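Local coordinates for hypothetical protein TTHA0636 (Thermus thermophilus HB8, PDB 1WWP) that is of unknown function but, as a member of the nucleotidyltransferase substrate-binding family, probably works beside a nucleotidyltransferase catalytic domain, at residues Q42-E47 with V66-D71; Y32-F37 with D82-T87; K10-L15 with I27-Y32. All blocks are in the same frame, centred on the assembly; numbering follows the deposited sequence.

Contact 1: residues Q42-E47 with V66-D71; sequences QAYLRE and VGLLRD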
loop_
_atom_site.group_PDB
_atom_site.type_symbol
_atom_site.label_atom_id
_atom_site.label_comp_id
_atom_site.label_asym_id
_atom_site.label_seq_id
_atom_site.Cartn_x
_atom_site.Cartn_y
_atom_site.Cartn_z
ATOM N N GLN A 42 16.120 11.467 -1.476
ATOM C CA GLN A 42 15.905 12.717 -0.743
ATOM C C GLN A 42 17.093 13.036 0.182
ATOM O O GLN A 42 17.622 14.143 0.154
ATOM C CB GLN A 42 14.600 12.629 0.060
ATOM C CG GLN A 42 14.323 13.844 0.928
ATOM C CD GLN A 42 13.131 13.642 1.848
ATOM O OE1 GLN A 42 13.055 12.662 2.592
ATOM N NE2 GLN A 42 12.197 14.577 1.804
ATOM N N ALA A 43 17.521 12.051 0.975
ATOM C CA ALA A 43 18.652 12.215 1.898
ATOM C C ALA A 43 19.937 12.482 1.144
ATOM O O ALA A 43 20.765 13.294 1.562
ATOM C CB ALA A 43 18.820 10.959 2.755
ATOM N N TYR A 44 20.110 11.793 0.022
ATOM C CA TYR A 44 21.308 11.974 -0.777
ATOM C C TYR A 44 21.359 13.403 -1.344
ATOM O O TYR A 44 22.393 14.065 -1.311
ATOM C CB TYR A 44 21.318 10.985 -1.934
ATOM C CG TYR A 44 22.519 11.128 -2.841
ATOM C CD1 TYR A 44 23.721 10.496 -2.541
ATOM C CD2 TYR A 44 22.455 11.906 -3.996
ATOM C CE1 TYR A 44 24.825 10.628 -3.365
ATOM C CE2 TYR A 44 23.557 12.046 -4.828
ATOM C CZ TYR A 44 24.740 11.402 -4.506
ATOM O OH TYR A 44 25.840 11.525 -5.328
ATOM N N LEU A 45 20.246 13.851 -1.910
ATOM C CA LEU A 45 20.191 15.188 -2.493
ATOM C C LEU A 45 20.456 16.223 -1.394
ATOM O O LEU A 45 21.134 17.219 -1.616
ATOM C CB LEU A 45 18.818 15.413 -3.135
ATOM C CG LEU A 45 18.629 14.696 -4.480
ATOM C CD1 LEU A 45 17.162 14.639 -4.824
ATOM C CD2 LEU A 45 19.446 15.408 -5.573
ATOM N N ARG A 46 19.943 15.953 -0.202
ATOM C CA ARG A 46 20.131 16.856 0.921
ATOM C C ARG A 46 21.591 16.947 1.345
ATOM O O ARG A 46 22.174 18.029 1.367
ATOM C CB ARG A 46 19.290 16.394 2.111
ATOM C CG ARG A 46 19.298 17.356 3.300
ATOM C CD ARG A 46 18.316 16.913 4.370
ATOM N NE ARG A 46 18.380 17.762 5.553
ATOM C CZ ARG A 46 17.629 17.592 6.639
ATOM N NH1 ARG A 46 16.747 16.602 6.692
ATOM N NH2 ARG A 46 17.767 18.407 7.679
ATOM N N GLU A 47 22.182 15.798 1.653
ATOM C CA GLU A 47 23.558 15.720 2.122
ATOM C C GLU A 47 24.666 15.967 1.107
ATOM O O GLU A 47 25.663 16.631 1.412
ATOM C CB GLU A 47 23.791 14.356 2.787
ATOM C CG GLU A 47 22.891 14.084 4.002
ATOM C CD GLU A 47 23.042 12.669 4.554
ATOM O OE1 GLU A 47 22.532 11.710 3.929
ATOM O OE2 GLU A 47 23.682 12.516 5.618
ATOM N N VAL A 66 20.130 17.356 -11.200
ATOM C CA VAL A 66 21.488 17.156 -10.732
ATOM C C VAL A 66 22.209 16.094 -11.556
ATOM O O VAL A 66 23.425 15.935 -11.483
ATOM C CB VAL A 66 21.470 16.837 -9.214
ATOM C CG1 VAL A 66 21.964 15.437 -8.920
ATOM C CG2 VAL A 66 22.319 17.863 -8.503
ATOM N N GLY A 67 21.437 15.379 -12.359
ATOM C CA GLY A 67 22.016 14.370 -13.218
ATOM C C GLY A 67 21.906 12.941 -12.725
ATOM O O GLY A 67 22.267 12.013 -13.451
ATOM N N LEU A 68 21.412 12.756 -11.502
ATOM C CA LEU A 68 21.265 11.423 -10.924
ATOM C C LEU A 68 20.318 10.578 -11.756
ATOM O O LEU A 68 20.361 9.354 -11.714
ATOM C CB LEU A 68 20.734 11.522 -9.498
ATOM C CG LEU A 68 21.718 11.255 -8.363
ATOM C CD1 LEU A 68 22.940 12.148 -8.486
ATOM C CD2 LEU A 68 21.001 11.497 -7.046
ATOM N N LEU A 69 19.453 11.245 -12.504
ATOM C CA LEU A 69 18.499 10.566 -13.362
ATOM C C LEU A 69 18.525 11.196 -14.734
ATOM O O LEU A 69 18.392 12.410 -14.862
ATOM C CB LEU A 69 17.078 10.706 -12.826
ATOM C CG LEU A 69 16.617 10.094 -11.511
ATOM C CD1 LEU A 69 15.203 10.562 -11.269
ATOM C CD2 LEU A 69 16.683 8.556 -11.559
ATOM N N ARG A 70 18.703 10.381 -15.763
ATOM C CA ARG A 70 18.668 10.907 -17.112
ATOM C C ARG A 70 17.192 11.224 -17.303
ATOM O O ARG A 70 16.350 10.700 -16.567
ATOM C CB ARG A 70 19.117 9.849 -18.113
ATOM C CG ARG A 70 20.561 9.411 -17.937
ATOM C CD ARG A 70 21.511 10.601 -17.959
ATOM N NE ARG A 70 22.905 10.175 -17.919
ATOM C CZ ARG A 70 23.874 10.838 -17.298
ATOM N NH1 ARG A 70 23.606 11.971 -16.655
ATOM N NH2 ARG A 70 25.110 10.361 -17.321
ATOM N N ASP A 71 16.866 12.072 -18.272
ATOM C CA ASP A 71 15.471 12.437 -18.492
ATOM C C ASP A 71 14.556 11.227 -18.633
ATOM O O ASP A 71 13.467 11.207 -18.063
ATOM C CB ASP A 71 15.345 13.349 -19.716
ATOM C CG ASP A 71 15.762 14.790 -19.423
ATOM O OD1 ASP A 71 15.833 15.595 -20.376
ATOM O OD2 ASP A 71 16.010 15.128 -18.243
#

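Contact 2: residues Y32-F37 with D82-T87; sequences YTFEAF and DDRSLT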
loop_
_atom_site.group_PDB
_atom_site.type_symbol
_atom_site.label_atom_id
_atom_site.label_comp_id
_atom_site.label_asym_id
_atom_site.label_seq_id
_atom_site.Cartn_x
_atom_site.Cartn_y
_atom_site.Cartn_z
ATOM N N TYR A 32 6.796 -0.702 -0.384
ATOM C CA TYR A 32 7.836 -0.366 0.570
ATOM C C TYR A 32 9.209 -0.148 -0.038
ATOM O O TYR A 32 10.052 0.512 0.563
ATOM C CB TYR A 32 7.879 -1.372 1.737
ATOM C CG TYR A 32 8.266 -2.807 1.454
ATOM C CD1 TYR A 32 9.561 -3.140 1.069
ATOM C CD2 TYR A 32 7.358 -3.848 1.706
ATOM C CE1 TYR A 32 9.955 -4.490 0.956
ATOM C CE2 TYR A 32 7.736 -5.188 1.598
ATOM C CZ TYR A 32 9.035 -5.506 1.230
ATOM O OH TYR A 32 9.409 -6.832 1.173
ATOM N N THR A 33 9.436 -0.673 -1.238
ATOM C CA THR A 33 10.710 -0.453 -1.896
ATOM C C THR A 33 10.736 0.973 -2.437
ATOM O O THR A 33 11.759 1.661 -2.408
ATOM C CB THR A 33 10.911 -1.424 -3.084
ATOM O OG1 THR A 33 11.007 -2.767 -2.593
ATOM C CG2 THR A 33 12.175 -1.046 -3.867
ATOM N N PHE A 34 9.595 1.404 -2.955
ATOM C CA PHE A 34 9.452 2.753 -3.487
ATOM C C PHE A 34 9.695 3.785 -2.388
ATOM O O PHE A 34 10.457 4.734 -2.567
ATOM C CB PHE A 34 8.039 2.938 -4.025
ATOM C CG PHE A 34 7.720 4.345 -4.413
ATOM C CD1 PHE A 34 7.074 5.200 -3.519
ATOM C CD2 PHE A 34 8.037 4.814 -5.686
ATOM C CE1 PHE A 34 6.744 6.500 -3.889
ATOM C CE2 PHE A 34 7.712 6.118 -6.068
ATOM C CZ PHE A 34 7.064 6.961 -5.163
ATOM N N GLU A 35 9.014 3.600 -1.262
ATOM C CA GLU A 35 9.145 4.525 -0.146
ATOM C C GLU A 35 10.594 4.622 0.306
ATOM O O GLU A 35 11.096 5.717 0.560
ATOM C CB GLU A 35 8.261 4.084 1.016
ATOM C CG GLU A 35 6.771 3.918 0.649
ATOM C CD GLU A 35 6.108 5.193 0.093
ATOM O OE1 GLU A 35 6.441 6.308 0.557
ATOM O OE2 GLU A 35 5.237 5.068 -0.797
ATOM N N ALA A 36 11.267 3.481 0.403
ATOM C CA ALA A 36 12.667 3.474 0.815
ATOM C C ALA A 36 13.516 4.099 -0.278
ATOM O O ALA A 36 14.523 4.743 -0.012
ATOM C CB ALA A 36 13.146 2.044 1.086
ATOM N N PHE A 37 13.103 3.913 -1.522
ATOM C CA PHE A 37 13.868 4.464 -2.622
ATOM C C PHE A 37 13.843 6.004 -2.680
ATOM O O PHE A 37 14.889 6.632 -2.740
ATOM C CB PHE A 37 13.368 3.894 -3.946
ATOM C CG PHE A 37 14.061 4.462 -5.136
ATOM C CD1 PHE A 37 15.380 4.126 -5.412
ATOM C CD2 PHE A 37 13.409 5.378 -5.965
ATOM C CE1 PHE A 37 16.052 4.690 -6.503
ATOM C CE2 PHE A 37 14.066 5.950 -7.052
ATOM C CZ PHE A 37 15.398 5.603 -7.325
ATOM N N ASP A 82 3.087 7.707 -9.827
ATOM C CA ASP A 82 1.665 7.574 -10.128
ATOM C C ASP A 82 1.153 6.141 -9.891
ATOM O O ASP A 82 0.058 5.950 -9.367
ATOM C CB ASP A 82 1.374 8.048 -11.561
ATOM C CG ASP A 82 1.462 9.577 -11.704
ATOM O OD1 ASP A 82 1.181 10.297 -10.710
ATOM O OD2 ASP A 82 1.793 10.062 -12.810
ATOM N N ASP A 83 1.939 5.134 -10.252
ATOM C CA ASP A 83 1.528 3.751 -10.008
ATOM C C ASP A 83 1.428 3.487 -8.505
ATOM O O ASP A 83 0.620 2.671 -8.048
ATOM C CB ASP A 83 2.525 2.778 -10.618
ATOM C CG ASP A 83 2.278 2.557 -12.082
ATOM O OD1 ASP A 83 3.059 1.807 -12.704
ATOM O OD2 ASP A 83 1.295 3.134 -12.607
ATOM N N ARG A 84 2.261 4.188 -7.745
ATOM C CA ARG A 84 2.266 4.060 -6.303
ATOM C C ARG A 84 0.912 4.555 -5.764
ATOM O O ARG A 84 0.384 4.028 -4.788
ATOM C CB ARG A 84 3.428 4.877 -5.731
ATOM C CG ARG A 84 3.479 4.906 -4.215
ATOM C CD ARG A 84 3.699 3.521 -3.633
ATOM N NE ARG A 84 3.549 3.523 -2.185
ATOM C CZ ARG A 84 2.388 3.363 -1.561
ATOM N NH1 ARG A 84 1.274 3.186 -2.265
ATOM N NH2 ARG A 84 2.339 3.365 -0.236
ATOM N N SER A 85 0.331 5.556 -6.418
ATOM C CA SER A 85 -0.956 6.063 -5.961
ATOM C C SER A 85 -2.089 5.133 -6.377
ATOM O O SER A 85 -3.204 5.264 -5.905
ATOM C CB SER A 85 -1.205 7.483 -6.498
ATOM O OG SER A 85 -1.295 7.488 -7.914
ATOM N N LEU A 86 -1.812 4.176 -7.258
ATOM C CA LEU A 86 -2.858 3.250 -7.680
ATOM C C LEU A 86 -2.836 1.873 -6.999
ATOM O O LEU A 86 -3.783 1.103 -7.134
ATOM C CB LEU A 86 -2.797 3.046 -9.190
ATOM C CG LEU A 86 -3.347 4.152 -10.088
ATOM C CD1 LEU A 86 -2.942 3.886 -11.521
ATOM C CD2 LEU A 86 -4.861 4.198 -9.947
ATOM N N THR A 87 -1.777 1.566 -6.259
ATOM C CA THR A 87 -1.661 0.254 -5.622
ATOM C C THR A 87 -2.811 -0.108 -4.691
ATOM O O THR A 87 -3.141 -1.295 -4.528
ATOM C CB THR A 87 -0.338 0.120 -4.838
ATOM O OG1 THR A 87 -0.248 1.176 -3.880
ATOM C CG2 THR A 87 0.860 0.182 -5.782
#

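Contact 3: residues K10-L15 with I27-Y32; sequences KELAFL and IQRFEY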
loop_
_atom_site.group_PDB
_atom_site.type_symbol
_atom_site.label_atom_id
_atom_site.label_comp_id
_atom_site.label_asym_id
_atom_site.label_seq_id
_atom_site.Cartn_x
_atom_site.Cartn_y
_atom_site.Cartn_z
ATOM N N LYS A 10 12.622 -7.987 -6.349
ATOM C CA LYS A 10 13.142 -8.705 -7.507
ATOM C C LYS A 10 12.795 -10.190 -7.492
ATOM O O LYS A 10 12.695 -10.817 -8.547
ATOM C CB LYS A 10 14.652 -8.493 -7.626
ATOM C CG LYS A 10 14.998 -7.072 -8.049
ATOM C CD LYS A 10 16.477 -6.879 -8.332
ATOM C CE LYS A 10 17.317 -6.988 -7.070
ATOM N NZ LYS A 10 18.760 -6.764 -7.373
ATOM N N GLU A 11 12.591 -10.744 -6.300
ATOM C CA GLU A 11 12.214 -12.143 -6.175
ATOM C C GLU A 11 10.915 -12.408 -6.933
ATOM O O GLU A 11 10.722 -13.488 -7.487
ATOM C CB GLU A 11 11.977 -12.516 -4.711
ATOM C CG GLU A 11 13.198 -12.484 -3.815
ATOM C CD GLU A 11 12.910 -13.080 -2.447
ATOM O OE1 GLU A 11 12.461 -14.243 -2.398
ATOM O OE2 GLU A 11 13.130 -12.398 -1.422
ATOM N N LEU A 12 10.028 -11.419 -6.962
ATOM C CA LEU A 12 8.728 -11.593 -7.596
ATOM C C LEU A 12 8.480 -10.757 -8.842
ATOM O O LEU A 12 7.694 -11.145 -9.698
ATOM C CB LEU A 12 7.629 -11.276 -6.584
ATOM C CG LEU A 12 7.574 -12.067 -5.278
ATOM C CD1 LEU A 12 6.700 -11.330 -4.263
ATOM C CD2 LEU A 12 7.034 -13.451 -5.544
ATOM N N ALA A 13 9.139 -9.607 -8.939
ATOM C CA ALA A 13 8.929 -8.710 -10.076
ATOM C C ALA A 13 9.276 -9.297 -11.444
ATOM O O ALA A 13 8.759 -8.844 -12.465
ATOM C CB ALA A 13 9.698 -7.416 -9.857
ATOM N N PHE A 14 10.133 -10.310 -11.466
ATOM C CA PHE A 14 10.551 -10.919 -12.724
ATOM C C PHE A 14 9.868 -12.236 -13.036
ATOM O O PHE A 14 10.339 -13.010 -13.869
ATOM C CB PHE A 14 12.070 -11.078 -12.722
ATOM C CG PHE A 14 12.793 -9.781 -12.528
ATOM C CD1 PHE A 14 12.655 -8.754 -13.459
ATOM C CD2 PHE A 14 13.576 -9.560 -11.399
ATOM C CE1 PHE A 14 13.286 -7.527 -13.271
ATOM C CE2 PHE A 14 14.213 -8.330 -11.203
ATOM C CZ PHE A 14 14.063 -7.315 -12.146
ATOM N N LEU A 15 8.739 -12.477 -12.379
ATOM C CA LEU A 15 7.982 -13.697 -12.600
ATOM C C LEU A 15 7.167 -13.556 -13.872
ATOM O O LEU A 15 6.408 -12.601 -14.034
ATOM C CB LEU A 15 7.057 -13.972 -11.409
ATOM C CG LEU A 15 7.786 -14.290 -10.100
ATOM C CD1 LEU A 15 6.780 -14.558 -8.999
ATOM C CD2 LEU A 15 8.681 -15.503 -10.310
ATOM N N ILE A 27 3.217 -6.305 -5.474
ATOM C CA ILE A 27 2.726 -4.936 -5.379
ATOM C C ILE A 27 3.057 -4.347 -4.007
ATOM O O ILE A 27 3.476 -3.198 -3.894
ATOM C CB ILE A 27 1.213 -4.907 -5.645
ATOM C CG1 ILE A 27 0.964 -5.245 -7.114
ATOM C CG2 ILE A 27 0.629 -3.558 -5.270
ATOM C CD1 ILE A 27 -0.501 -5.476 -7.443
ATOM N N GLN A 28 2.879 -5.154 -2.967
ATOM C CA GLN A 28 3.189 -4.735 -1.611
ATOM C C GLN A 28 4.680 -4.404 -1.506
ATOM O O GLN A 28 5.063 -3.378 -0.940
ATOM C CB GLN A 28 2.823 -5.856 -0.621
ATOM C CG GLN A 28 3.383 -5.674 0.792
ATOM C CD GLN A 28 2.723 -4.540 1.579
ATOM O OE1 GLN A 28 3.086 -4.292 2.730
ATOM N NE2 GLN A 28 1.754 -3.856 0.968
ATOM N N ARG A 29 5.527 -5.260 -2.060
ATOM C CA ARG A 29 6.970 -5.027 -1.997
ATOM C C ARG A 29 7.376 -3.810 -2.792
ATOM O O ARG A 29 8.292 -3.086 -2.417
ATOM C CB ARG A 29 7.722 -6.266 -2.494
ATOM C CG ARG A 29 7.475 -7.475 -1.605
ATOM C CD ARG A 29 8.190 -8.759 -2.075
ATOM N NE ARG A 29 7.965 -9.790 -1.063
ATOM C CZ ARG A 29 8.449 -11.029 -1.086
ATOM N NH1 ARG A 29 9.220 -11.446 -2.087
ATOM N NH2 ARG A 29 8.145 -11.856 -0.096
ATOM N N PHE A 30 6.712 -3.591 -3.916
ATOM C CA PHE A 30 7.008 -2.406 -4.702
ATOM C C PHE A 30 6.734 -1.172 -3.813
ATOM O O PHE A 30 7.500 -0.203 -3.801
ATOM C CB PHE A 30 6.103 -2.384 -5.939
ATOM C CG PHE A 30 5.983 -1.029 -6.579
ATOM C CD1 PHE A 30 7.102 -0.375 -7.074
ATOM C CD2 PHE A 30 4.740 -0.397 -6.663
ATOM C CE1 PHE A 30 6.989 0.901 -7.645
ATOM C CE2 PHE A 30 4.618 0.891 -7.238
ATOM C CZ PHE A 30 5.741 1.533 -7.724
ATOM N N GLU A 31 5.640 -1.228 -3.063
ATOM C CA GLU A 31 5.274 -0.115 -2.194
ATOM C C GLU A 31 6.383 0.245 -1.226
ATOM O O GLU A 31 6.885 1.373 -1.248
ATOM C CB GLU A 31 4.001 -0.445 -1.415
ATOM C CG GLU A 31 2.726 -0.421 -2.256
ATOM C CD GLU A 31 1.472 -0.602 -1.409
ATOM O OE1 GLU A 31 0.371 -0.253 -1.882
ATOM O OE2 GLU A 31 1.577 -1.092 -0.265
ATOM N N TYR A 32 6.796 -0.702 -0.384
ATOM C CA TYR A 32 7.836 -0.366 0.570
ATOM C C TYR A 32 9.209 -0.148 -0.038
ATOM O O TYR A 32 10.052 0.512 0.563
ATOM C CB TYR A 32 7.879 -1.372 1.737
ATOM C CG TYR A 32 8.266 -2.807 1.454
ATOM C CD1 TYR A 32 9.561 -3.140 1.069
ATOM C CD2 TYR A 32 7.358 -3.848 1.706
ATOM C CE1 TYR A 32 9.955 -4.490 0.956
ATOM C CE2 TYR A 32 7.736 -5.188 1.598
ATOM C CZ TYR A 32 9.035 -5.506 1.230
ATOM O OH TYR A 32 9.409 -6.832 1.173
#

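Contact 1: residues Q42-E47 with V66-D71
Tyr44 and Leu68 make the tight part of this contact, where helix 20-49 meets the short loop that follows helix 56-66. Methyl CD2 of Leu68 presses obliquely on one side of the tyrosine ring, 3.4 Å from Tyr44 CD2 and equally near CE2 of the same ring; Leu68 CD1 adds a second touch, 3.7 Å from Tyr44 CE2. With CG of Tyr44 anti to the backbone N (chi1 179°), ring atoms CD2 and CE2 are brought up to the Leu68 methyls. The first torsion of Leu68, chi1 -106°, is well off a staggered position, consistent with close packing against the ring. The other half is looser. Leu45 and Val66 run alongside each other, pointing opposite ways, with Leu45 CD2 4.2 Å from Val66 CG1, an ordinary methyl contact. Beyond these four residues the polar side begins: Arg46 and Glu47 on the helix, Arg70 at the end of the loop and Asp71 at the start of helix 71-86 are exposed. The loop turns at Gly67, whose positive phi ends helix 56-66 in a Schellman motif, and Arg70 is the N-cap of the next helix. Leu45 also packs on Val59 of helix 56-66, Leu68 on Leu41 of helix 20-49, and both Tyr44 and Leu68 on Leu117, so helix 20-49, the loop and the C-terminal tail just after helix 93-116 meet around Leu117.

Contact 2: residues Y32-F37 with D82-T87
Arg84 reaches from helix 71-86 to helix 20-49 and meets Phe34 with its aliphatic stem and Glu35 with its charged end. Leaving the backbone with CG anti to N (chi1 176°), it lays CG over one face of the Phe34 ring in a CH-pi contact, 4.0 Å from the ring centroid; Arg84 CG comes to 3.6 Å from Phe34 CE1. The turn at chi2 then directs CD, and with it NE, to the carboxylate of Glu35, itself folded at chi2. The salt bridge, Arg84 NE to Glu35 OE2 at 2.7 Å, is short but bent (137° at the hydrogen). It uses the anti lone pair of OE2, and the carboxylate stands almost perpendicular to the guanidinium (88°). Glu35 OE1 is held by Trp38 NE1, so both oxygens are engaged, which should limit the rotation of the carboxylate. Cutting Arg84 back to an alanine would probably leave Glu35 OE2 without its charged mate and strip the CG and CD cover from the Phe34 face, though CB would stay. Phe34 also packs on Met80 and Val81 of helix 71-86, Val88 of the second subunit lies against Glu35 and Arg84, and on helix 71-86 Asp83 turns instead to Arg102 and Tyr106 of helix 93-116.

Contact 3: residues K10-L15 with I27-Y32
Leu12 rests on the guanidinium of Arg29 where the first two helices, 2-13 and 20-49, run antiparallel as a helical hairpin in the all-helical bundle of this family. The two side chains cross at about a right angle. Arg29 is extended from CG to NE, with CG anti to its carbonyl carbon (chi1 -64°), and the extended chain carries the guanidinium across to Leu12 and Glu11. Methyl CD1 of Leu12 lies over one face of the flat group, 3.3 Å from Arg29 NH1 and 3.6 Å from Arg29 CZ, and the same methyl is also 3.7 Å from Arg29 CD. The leucine thus shields the face while the N-H groups, which point outward in the plane, stay available for bonding. Glu11 comes in differently. Its CB sits at the guanidinium edge, 4.0 Å from Arg29 NH1, and its extended chain takes the carboxylate past the arginine instead of onto it. The carboxylate and guanidinium planes are 48° apart, and Glu11 OE2, 4.1 Å from Arg29 NH1, stands clear of the plane of the guanidinium; the two opposite charges probably attract, but no N-H is aimed at the oxygen. On helix 20-49 itself the Tyr32 ring turns one face to the backbone of Arg29, whose CA stands 3.7 Å above the ring plane. The contact also borders the second subunit: Leu12 packs on Val21 of that chain, and Gln28 meets its own counterpart there. The buried charge of Arg29 is spent on polar partners beyond both segments, since NE forms a salt bridge with Asp24 OD1 of the second subunit and NH1 donates a hydrogen bond to the backbone oxygen of Thr8, one turn before Leu12.

In the fold
Helix 20-49 takes part in all three contacts, each with a different partner: contact 3 near its start, contact 2 further along, contact 1 close to its far end. Contacts 1 and 3 lie on opposite sides of the chain's centre, their own centres about 24 Å apart. Contact 2 is the most central, partly buried and joined by a direct salt bridge; contact 1, also partly buried, is purely apolar; contact 3 is the buried one, yet its arginine finds its bonds outside the two segments. Contacts 2 and 3 share Tyr32, connect through Thr87 and Glu31, and both reach the second subunit, whereas contact 1 touches no other chain.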